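MamA (Candidatus Magnetobacterium bavaricum, PDB 3VTX) is an all-helical tetratricopeptide-repeat protein of the MamA family, a solenoid of paired helices of the kind that generally serves as a protein-interaction scaffold. Local coordinates at residues A[7-12]-A[36-41]; A[22-27]-A[46-51]; A[113-118]-A[144-149]. All coordinates share one frame; numbering follows the deposited sequence. Where two conformers were deposited one is given.

Contact 1 of 3, residues A[7-12]-A[36-41]; sequences IYMDIG and PNNVET
Met9 packs its CE methyl against Thr41 and Asn38 at the first turn of helix 39-51. Its chain runs straight out from helix 5-18 with CG anti to the backbone N (chi1 -161°), then bends at chi3, which brings the methyl in. CE lies 3.3 Å from Thr41 OG1 and 3.8 Å from Asn38 OD1, so the methyl rests on two polar oxygens without bonding to either. The sulfur meets a different neighbour: Glu40 passes across the methionine at about a right angle, and its CD comes within 3.6 Å of Met9 SD. The sulfur thus lies against the carboxylate group of an exposed residue, whose OE2 has a long, weak ion pair with Lys44.

In tetratricopeptide-repeat folds a helix packs on the next helix and also on the one after that. This contact is of the second kind, with helix 21-34 between its two helices in the chain. Val31 and Leu32 of that helix touch Thr41.

No hydrogen bond crosses between the segments; the capping bonds lie within 36-41 and build the helix start. Asn38 is the N-cap, and its OD1 takes two donors. Thr41 N reaches it at 2.9 Å in the carbonyl plane, while Thr41 OG1 makes a 2.7 Å bond to Asn38 OD1 from well above that plane. The two bonds hold the amide oxygen from different directions and limit rotation of the Asn38 side chain. The other end of the amide is tied down too, since ND2 is hydrogen-bonded to Asp35 OD2, just ahead of the segment.

Contact 2 of 3, residues A[22-27]-A[46-51]; sequences DGAIRA and GKTYMD
Ile25 on helix 21-34 packs against Thr48 and Tyr49 of helix 39-51, two consecutive helices of the tetratricopeptide-repeat solenoid that run nearly antiparallel, at 161°, with segment axes 10.0 Å apart. The tight part centres on the isoleucine, which uses both branches. Ile25 CD1 sits over one face of the Tyr49 ring, displaced toward its rim, in a CH-pi contact 4.0 Å from the ring centroid; its nearest ring atom is CE1. The other branch, Ile25 CG2, lies 3.6 Å from Tyr49 OH. The phenol crosses the isoleucine at about a right angle and is touched along its CD1-CE1-CZ side. With CG set beside the backbone N, the ring swings back across the groove toward helix 21-34.

The CG1-CD1 branch of the isoleucine also meets Thr48. Thr48 CG2, held anti to the backbone N, faces Ile25 CG1 at 3.8 Å, leaving the hydroxyl to turn back to Lys44 O in its own helix. Ala24 adds a looser touch, its CB to Thr48 CG2 at 4.4 Å, where Arg16 of helix 5-18 also packs on both residues.

The outer side of helix 21-34 is different in character. Asp22 and Arg26 are exposed and join each other one turn apart along that helix, taking no part in the interface. Their salt bridge is built on a nearly straight bond, 169° at the hydrogen. Arg26 NE lies 2.7 Å from Asp22 OD2, which is in the guanidinium plane; NE itself approaches on the syn side, 33° out of the carboxylate plane.

Contact 3 of 3, residues A[113-118]-A[144-149]; sequences LGLVYD and YQSIGL
Leu149 lays its CD2 methyl against the carboxylate of Asp118, 3.8 Å from OD2, with CG of the same leucine only slightly farther off. The two side chains meet at a slant, each leaving its helix with CG anti to the backbone N; for Asp118 (chi1 -157°) that sends the acid into the gap between helix 107-119 and helix 141-153. Leu149 is itself exposed, so this end of the contact lies at the outer margin of the interface.

A second, lighter touch lies one turn back on both helices. Leu115 leans over with its CD2 methyl 4.1 Å from Ser146 OG. Its CG stands beside the backbone N (chi1 -69°), and the outer methyl closes the distance although the leucine does not start out facing its partner. The serine hydroxyl has polar company of its own, in Arg142 O one turn earlier and Tyr111 OH on helix 107-119.

The two helices open successive tetratricopeptide repeats, and helix 123-136 separates them in the chain. That helix also flanks the junction: its Tyr130 touches both Leu115 and Ile147. The backbones stay well apart, 7.9 Å between the CA atoms of Leu115 and Ser146, and a water occupies part of the gap. It donates to Ser146 O at 2.8 Å and, more weakly, to Asp118 OD2.

Asp118 is thus divided between partners. OD1 is hydrogen-bonded to His123 ND1, while OD2 has the water on the way to Ser146 and the leucine methyl beside it. With no direct hydrogen bond between the segments, the polar link found between them is the water bridge, weak on its Asp118 side, and a neighbouring histidine would probably help keep the carboxylate charged.

Contacts 1 and 2 lie together near the N-terminal end of the chain, on the same side of its centre. Both use helix 39-51, contact 1 its start and contact 2 its later turns, and their centres lie 11 Å apart. They also touch through helices 5-18 and 21-34: Gly12 O and Tyr8 O each come within 3.5 Å of a methyl, Ala24 CB and Ala27 CB respectively. The three helices therefore pack as one bundle. Contact 3 repeats the side-by-side helix pairing of contact 1 farther along the chain, across the chain's centre. The centres of contacts 1 and 3 are about 37 Å apart. Those of contacts 2 and 3 are about 31 Å apart, with nearest atoms about 12 Å apart.

Contact 1 of 3, residues A[7-12]-A[36-41]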
loop_
_atom_site.group_PDB
_atom_site.type_symbol
_atom_site.label_atom_id
_atom_site.label_comp_id
_atom_site.label_asym_id
_atom_site.label_seq_id
_atom_site.Cartn_x
_atom_site.Cartn_y
_atom_site.Cartn_z
ATOM N N ILE A 7 3.682 5.150 29.003
ATOM C CA ILE A 7 5.066 5.523 29.056
ATOM C C ILE A 7 5.832 4.761 27.940
ATOM O O ILE A 7 6.594 5.352 27.185
ATOM C CB ILE A 7 5.713 5.234 30.409
ATOM C CG1 ILE A 7 5.044 6.050 31.559
ATOM C CG2 ILE A 7 7.232 5.538 30.333
ATOM C CD1 ILE A 7 5.217 5.404 32.986
ATOM N N TYR A 8 5.656 3.455 27.874
ATOM C CA TYR A 8 6.379 2.676 26.799
ATOM C C TYR A 8 5.930 2.993 25.378
ATOM O O TYR A 8 6.768 3.074 24.466
ATOM C CB TYR A 8 6.310 1.184 27.064
ATOM C CG TYR A 8 7.233 0.859 28.195
ATOM C CD1 TYR A 8 8.599 1.045 28.032
ATOM C CD2 TYR A 8 6.755 0.487 29.455
ATOM C CE1 TYR A 8 9.504 0.798 29.049
ATOM C CE2 TYR A 8 7.684 0.221 30.532
ATOM C CZ TYR A 8 9.061 0.402 30.308
ATOM O OH TYR A 8 10.043 0.178 31.276
ATOM N N MET A 9 4.641 3.202 25.166
ATOM C CA MET A 9 4.251 3.641 23.846
ATOM C C MET A 9 4.973 4.951 23.471
ATOM O O MET A 9 5.440 5.093 22.355
ATOM C CB MET A 9 2.731 3.746 23.710
ATOM C CG MET A 9 2.279 3.738 22.263
ATOM S SD MET A 9 0.454 4.006 22.136
ATOM C CE MET A 9 -0.172 2.975 23.503
ATOM N N ASP A 10 5.044 5.958 24.361
ATOM C CA ASP A 10 5.783 7.245 24.063
ATOM C C ASP A 10 7.246 7.031 23.723
ATOM O O ASP A 10 7.825 7.679 22.843
ATOM C CB ASP A 10 5.810 8.216 25.279
ATOM C CG ASP A 10 6.857 9.379 25.105
ATOM O OD1 ASP A 10 6.692 10.170 24.138
ATOM O OD2 ASP A 10 7.849 9.487 25.907
ATOM N N ILE A 11 7.903 6.185 24.509
ATOM C CA ILE A 11 9.330 5.844 24.251
ATOM C C ILE A 11 9.433 5.283 22.833
ATOM O O ILE A 11 10.225 5.749 22.005
ATOM C CB ILE A 11 9.889 4.860 25.305
ATOM C CG1 ILE A 11 10.025 5.565 26.672
ATOM C CG2 ILE A 11 11.272 4.322 24.889
ATOM C CD1 ILE A 11 10.087 4.628 27.845
ATOM N N GLY A 12 8.541 4.353 22.511
ATOM C CA GLY A 12 8.602 3.759 21.164
ATOM C C GLY A 12 8.417 4.780 20.067
ATOM O O GLY A 12 9.124 4.790 19.069
ATOM N N PRO A 36 -1.755 -7.097 25.619
ATOM C CA PRO A 36 -1.619 -7.663 24.274
ATOM C C PRO A 36 -2.676 -7.283 23.291
ATOM O O PRO A 36 -2.505 -7.581 22.093
ATOM C CB PRO A 36 -1.642 -9.190 24.483
ATOM C CG PRO A 36 -1.971 -9.410 25.943
ATOM C CD PRO A 36 -2.000 -8.099 26.667
ATOM N N ASN A 37 -3.789 -6.715 23.764
ATOM C CA ASN A 37 -4.849 -6.327 22.874
ATOM C C ASN A 37 -4.876 -4.828 22.560
ATOM O O ASN A 37 -5.874 -4.317 22.080
ATOM C CB ASN A 37 -6.192 -6.838 23.390
ATOM C CG ASN A 37 -6.204 -8.358 23.527
ATOM O OD1 ASN A 37 -6.657 -8.883 24.557
ATOM N ND2 ASN A 37 -5.677 -9.074 22.527
ATOM N N ASN A 38 -3.751 -4.144 22.810
ATOM C CA ASN A 38 -3.634 -2.723 22.540
ATOM C C ASN A 38 -3.528 -2.554 21.016
ATOM O O ASN A 38 -2.435 -2.719 20.447
ATOM C CB ASN A 38 -2.372 -2.197 23.210
ATOM C CG ASN A 38 -2.305 -0.691 23.223
ATOM O OD1 ASN A 38 -2.054 -0.005 22.207
ATOM N ND2 ASN A 38 -2.572 -0.143 24.403
ATOM N N VAL A 39 -4.638 -2.232 20.376
ATOM C CA VAL A 39 -4.659 -2.109 18.917
ATOM C C VAL A 39 -3.787 -0.969 18.433
ATOM O O VAL A 39 -3.145 -1.106 17.383
ATOM C CB VAL A 39 -6.103 -2.023 18.335
ATOM C CG1 VAL A 39 -6.838 -3.372 18.560
ATOM C CG2 VAL A 39 -6.853 -0.865 18.920
ATOM N N GLU A 40 -3.685 0.131 19.186
ATOM C CA GLU A 40 -2.899 1.281 18.719
ATOM C C GLU A 40 -1.401 0.858 18.578
ATOM O O GLU A 40 -0.709 1.214 17.572
ATOM C CB GLU A 40 -2.957 2.408 19.726
ATOM C CG GLU A 40 -2.165 3.584 19.353
ATOM C CD GLU A 40 -2.455 4.845 20.146
ATOM O OE1 GLU A 40 -3.095 4.731 21.214
ATOM O OE2 GLU A 40 -2.022 5.931 19.671
ATOM N N THR A 41 -0.956 0.095 19.574
ATOM C CA THR A 41 0.409 -0.492 19.600
ATOM C C THR A 41 0.639 -1.551 18.543
ATOM O O THR A 41 1.696 -1.551 17.911
ATOM C CB THR A 41 0.800 -0.956 20.994
ATOM O OG1 THR A 41 0.655 0.191 21.842
ATOM C CG2 THR A 41 2.367 -1.421 21.104
#

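Contact 2 of 3, residues A[22-27]-A[46-51]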
loop_
_atom_site.group_PDB
_atom_site.type_symbol
_atom_site.label_atom_id
_atom_site.label_comp_id
_atom_site.label_asym_id
_atom_site.label_seq_id
_atom_site.Cartn_x
_atom_site.Cartn_y
_atom_site.Cartn_z
ATOM N N ASP A 22 15.091 -0.695 16.239
ATOM C CA ASP A 22 15.192 -1.771 17.284
ATOM C C ASP A 22 14.658 -1.330 18.628
ATOM O O ASP A 22 13.837 -2.003 19.285
ATOM C CB ASP A 22 16.612 -2.260 17.377
ATOM C CG ASP A 22 16.726 -3.441 18.350
ATOM O OD1 ASP A 22 16.436 -4.594 17.931
ATOM O OD2 ASP A 22 16.999 -3.192 19.525
ATOM N N GLY A 23 15.047 -0.122 19.067
ATOM C CA GLY A 23 14.470 0.427 20.311
ATOM C C GLY A 23 12.956 0.630 20.316
ATOM O O GLY A 23 12.304 0.368 21.319
ATOM N N ALA A 24 12.428 1.121 19.206
ATOM C CA ALA A 24 11.000 1.383 19.052
ATOM C C ALA A 24 10.311 0.043 19.198
ATOM O O ALA A 24 9.345 -0.079 19.906
ATOM C CB ALA A 24 10.695 2.016 17.713
ATOM N N ILE A 25 10.769 -1.010 18.483
ATOM C CA ILE A 25 10.173 -2.338 18.581
ATOM C C ILE A 25 10.212 -2.914 20.010
ATOM O O ILE A 25 9.244 -3.491 20.485
ATOM C CB ILE A 25 10.928 -3.284 17.637
ATOM C CG1 ILE A 25 10.506 -2.958 16.162
ATOM C CG2 ILE A 25 10.554 -4.737 17.908
ATOM C CD1 ILE A 25 11.439 -3.485 15.063
ATOM N N ARG A 26 11.341 -2.742 20.683
ATOM C CA ARG A 26 11.451 -3.153 22.081
ATOM C C ARG A 26 10.394 -2.513 22.964
ATOM O O ARG A 26 9.762 -3.212 23.764
ATOM C CB ARG A 26 12.858 -2.941 22.642
ATOM C CG ARG A 26 13.782 -3.959 22.106
ATOM C CD ARG A 26 15.203 -3.905 22.723
ATOM N NE ARG A 26 16.012 -2.914 22.060
ATOM C CZ ARG A 26 16.375 -1.749 22.548
ATOM N NH1 ARG A 26 17.155 -0.972 21.815
ATOM N NH2 ARG A 26 16.042 -1.424 23.762
ATOM N N ALA A 27 10.216 -1.219 22.830
ATOM C CA ALA A 27 9.240 -0.521 23.617
ATOM C C ALA A 27 7.782 -0.977 23.325
ATOM O O ALA A 27 7.007 -1.255 24.235
ATOM C CB ALA A 27 9.400 0.991 23.420
ATOM N N GLY A 46 3.444 -2.952 13.720
ATOM C CA GLY A 46 3.341 -3.347 12.300
ATOM C C GLY A 46 3.995 -2.319 11.401
ATOM O O GLY A 46 4.764 -2.655 10.509
ATOM N N LYS A 47 3.653 -1.042 11.593
ATOM C CA LYS A 47 4.216 0.004 10.743
ATOM C C LYS A 47 5.750 0.123 10.857
ATOM O O LYS A 47 6.418 0.459 9.855
ATOM C CB LYS A 47 3.585 1.328 11.068
ATOM C CG LYS A 47 2.183 1.517 10.649
ATOM C CD LYS A 47 1.651 2.854 11.099
ATOM C CE LYS A 47 0.263 3.091 10.503
ATOM N NZ LYS A 47 -0.370 4.394 11.018
ATOM N N THR A 48 6.269 -0.103 12.066
ATOM C CA THR A 48 7.701 -0.049 12.320
ATOM C C THR A 48 8.409 -1.161 11.534
ATOM O O THR A 48 9.424 -0.895 10.923
ATOM C CB THR A 48 8.045 -0.104 13.761
ATOM O OG1 THR A 48 7.331 0.937 14.469
ATOM C CG2 THR A 48 9.559 0.030 14.007
ATOM N N TYR A 49 7.856 -2.370 11.554
ATOM C CA TYR A 49 8.438 -3.423 10.793
ATOM C C TYR A 49 8.341 -3.115 9.297
ATOM O O TYR A 49 9.212 -3.470 8.535
ATOM C CB TYR A 49 7.807 -4.786 11.171
ATOM C CG TYR A 49 8.405 -5.452 12.400
ATOM C CD1 TYR A 49 9.768 -5.807 12.432
ATOM C CD2 TYR A 49 7.609 -5.783 13.492
ATOM C CE1 TYR A 49 10.309 -6.519 13.465
ATOM C CE2 TYR A 49 8.167 -6.440 14.599
ATOM C CZ TYR A 49 9.517 -6.783 14.578
ATOM O OH TYR A 49 10.022 -7.467 15.646
ATOM N N MET A 50 7.276 -2.463 8.833
ATOM C CA MET A 50 7.189 -2.109 7.399
ATOM C C MET A 50 8.268 -1.087 7.060
ATOM O O MET A 50 8.854 -1.201 5.987
ATOM C CB MET A 50 5.807 -1.567 7.036
ATOM C CG MET A 50 4.684 -2.578 7.161
ATOM S SD MET A 50 4.825 -4.039 6.143
ATOM C CE MET A 50 4.400 -3.312 4.475
ATOM N N ASP A 51 8.549 -0.168 7.971
ATOM C CA ASP A 51 9.569 0.880 7.790
ATOM C C ASP A 51 10.947 0.280 7.499
ATOM O O ASP A 51 11.745 0.815 6.709
ATOM C CB ASP A 51 9.670 1.802 9.009
ATOM C CG ASP A 51 8.553 2.857 9.116
ATOM O OD1 ASP A 51 7.842 3.136 8.131
ATOM O OD2 ASP A 51 8.453 3.375 10.262
#

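Contact 3 of 3, residues A[113-118]-A[144-149]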
loop_
_atom_site.group_PDB
_atom_site.type_symbol
_atom_site.label_atom_id
_atom_site.label_comp_id
_atom_site.label_asym_id
_atom_site.label_seq_id
_atom_site.Cartn_x
_atom_site.Cartn_y
_atom_site.Cartn_z
ATOM N N LEU A 113 -4.207 -3.125 -5.466
ATOM C CA LEU A 113 -5.062 -4.232 -5.838
ATOM C C LEU A 113 -4.892 -4.523 -7.299
ATOM O O LEU A 113 -4.765 -5.669 -7.706
ATOM C CB LEU A 113 -6.567 -3.891 -5.531
ATOM C CG LEU A 113 -7.493 -4.992 -5.958
ATOM C CD1 LEU A 113 -7.323 -6.334 -5.098
ATOM C CD2 LEU A 113 -8.964 -4.414 -5.792
ATOM N N GLY A 114 -4.811 -3.468 -8.083
ATOM C CA GLY A 114 -4.553 -3.626 -9.501
ATOM C C GLY A 114 -3.188 -4.274 -9.811
ATOM O O GLY A 114 -3.098 -5.200 -10.663
ATOM N N LEU A 115 -2.165 -3.866 -9.057
ATOM C CA LEU A 115 -0.828 -4.428 -9.195
ATOM C C LEU A 115 -0.892 -5.917 -8.869
ATOM O O LEU A 115 -0.281 -6.762 -9.596
ATOM C CB LEU A 115 0.185 -3.749 -8.303
ATOM C CG LEU A 115 0.505 -2.306 -8.717
ATOM C CD1 LEU A 115 1.508 -1.753 -7.668
ATOM C CD2 LEU A 115 1.098 -2.130 -10.174
ATOM N N VAL A 116 -1.576 -6.276 -7.810
ATOM C CA VAL A 116 -1.686 -7.679 -7.412
ATOM C C VAL A 116 -2.408 -8.490 -8.548
ATOM O O VAL A 116 -1.854 -9.532 -9.008
ATOM C CB VAL A 116 -2.384 -7.857 -6.087
ATOM C CG1 VAL A 116 -2.492 -9.386 -5.717
ATOM C CG2 VAL A 116 -1.671 -7.173 -4.971
ATOM N N TYR A 117 -3.541 -8.021 -9.017
ATOM C CA TYR A 117 -4.284 -8.703 -10.092
ATOM C C TYR A 117 -3.464 -8.842 -11.346
ATOM O O TYR A 117 -3.349 -9.920 -11.908
ATOM C CB TYR A 117 -5.527 -7.970 -10.422
ATOM C CG TYR A 117 -6.704 -8.245 -9.484
ATOM C CD1 TYR A 117 -7.074 -9.540 -9.075
ATOM C CD2 TYR A 117 -7.522 -7.179 -9.123
ATOM C CE1 TYR A 117 -8.192 -9.719 -8.252
ATOM C CE2 TYR A 117 -8.635 -7.387 -8.298
ATOM C CZ TYR A 117 -8.945 -8.637 -7.902
ATOM O OH TYR A 117 -10.070 -8.769 -7.113
ATOM N N ASP A 118 -2.727 -7.804 -11.699
ATOM C CA ASP A 118 -1.980 -7.902 -12.942
ATOM C C ASP A 118 -0.859 -8.944 -12.791
ATOM O O ASP A 118 -0.547 -9.653 -13.771
ATOM C CB ASP A 118 -1.387 -6.588 -13.377
ATOM C CG ASP A 118 -1.089 -6.545 -14.927
ATOM O OD1 ASP A 118 -1.985 -6.908 -15.693
ATOM O OD2 ASP A 118 0.093 -6.202 -15.262
ATOM N N TYR A 144 -1.784 5.111 -15.593
ATOM C CA TYR A 144 -1.933 4.981 -17.105
ATOM C C TYR A 144 -0.925 4.017 -17.691
ATOM O O TYR A 144 -1.282 3.151 -18.512
ATOM C CB TYR A 144 -1.724 6.309 -17.786
ATOM C CG TYR A 144 -2.757 7.324 -17.320
ATOM C CD1 TYR A 144 -3.917 7.512 -18.022
ATOM C CD2 TYR A 144 -2.532 8.098 -16.196
ATOM C CE1 TYR A 144 -4.883 8.440 -17.534
ATOM C CE2 TYR A 144 -3.461 9.054 -15.769
ATOM C CZ TYR A 144 -4.600 9.200 -16.409
ATOM O OH TYR A 144 -5.500 10.161 -15.963
ATOM N N GLN A 145 0.331 4.039 -17.198
ATOM C CA GLN A 145 1.325 3.093 -17.677
ATOM C C GLN A 145 0.879 1.653 -17.340
ATOM O O GLN A 145 0.993 0.765 -18.158
ATOM C CB GLN A 145 2.701 3.403 -17.068
ATOM C CG GLN A 145 3.282 4.721 -17.427
ATOM C CD GLN A 145 4.551 4.985 -16.599
ATOM O OE1 GLN A 145 5.540 4.216 -16.748
ATOM N NE2 GLN A 145 4.497 5.887 -15.609
ATOM N N SER A 146 0.446 1.467 -16.116
ATOM C CA SER A 146 0.011 0.139 -15.601
ATOM C C SER A 146 -1.173 -0.395 -16.404
ATOM O O SER A 146 -1.215 -1.621 -16.733
ATOM C CB SER A 146 -0.294 0.174 -14.106
ATOM O OG SER A 146 0.877 0.429 -13.374
ATOM N N ILE A 147 -2.126 0.491 -16.771
ATOM C CA ILE A 147 -3.192 0.104 -17.695
ATOM C C ILE A 147 -2.639 -0.385 -19.020
ATOM O O ILE A 147 -3.025 -1.445 -19.509
ATOM C CB ILE A 147 -4.288 1.155 -17.886
ATOM C CG1 ILE A 147 -5.004 1.374 -16.543
ATOM C CG2 ILE A 147 -5.226 0.710 -19.062
ATOM C CD1 ILE A 147 -5.932 2.628 -16.598
ATOM N N GLY A 148 -1.699 0.342 -19.541
ATOM C CA GLY A 148 -1.026 -0.041 -20.800
ATOM C C GLY A 148 -0.436 -1.441 -20.692
ATOM O O GLY A 148 -0.583 -2.282 -21.616
ATOM N N LEU A 149 0.219 -1.718 -19.547
ATOM C CA LEU A 149 0.892 -3.024 -19.403
ATOM C C LEU A 149 -0.173 -4.145 -19.355
ATOM O O LEU A 149 0.007 -5.242 -19.911
ATOM C CB LEU A 149 1.739 -3.052 -18.193
ATOM C CG LEU A 149 2.471 -4.396 -17.861
ATOM C CD1 LEU A 149 3.528 -4.612 -18.956
ATOM C CD2 LEU A 149 3.141 -4.364 -16.504
HETATM O O HOH W 1 -0.213 -3.499 -14.892
#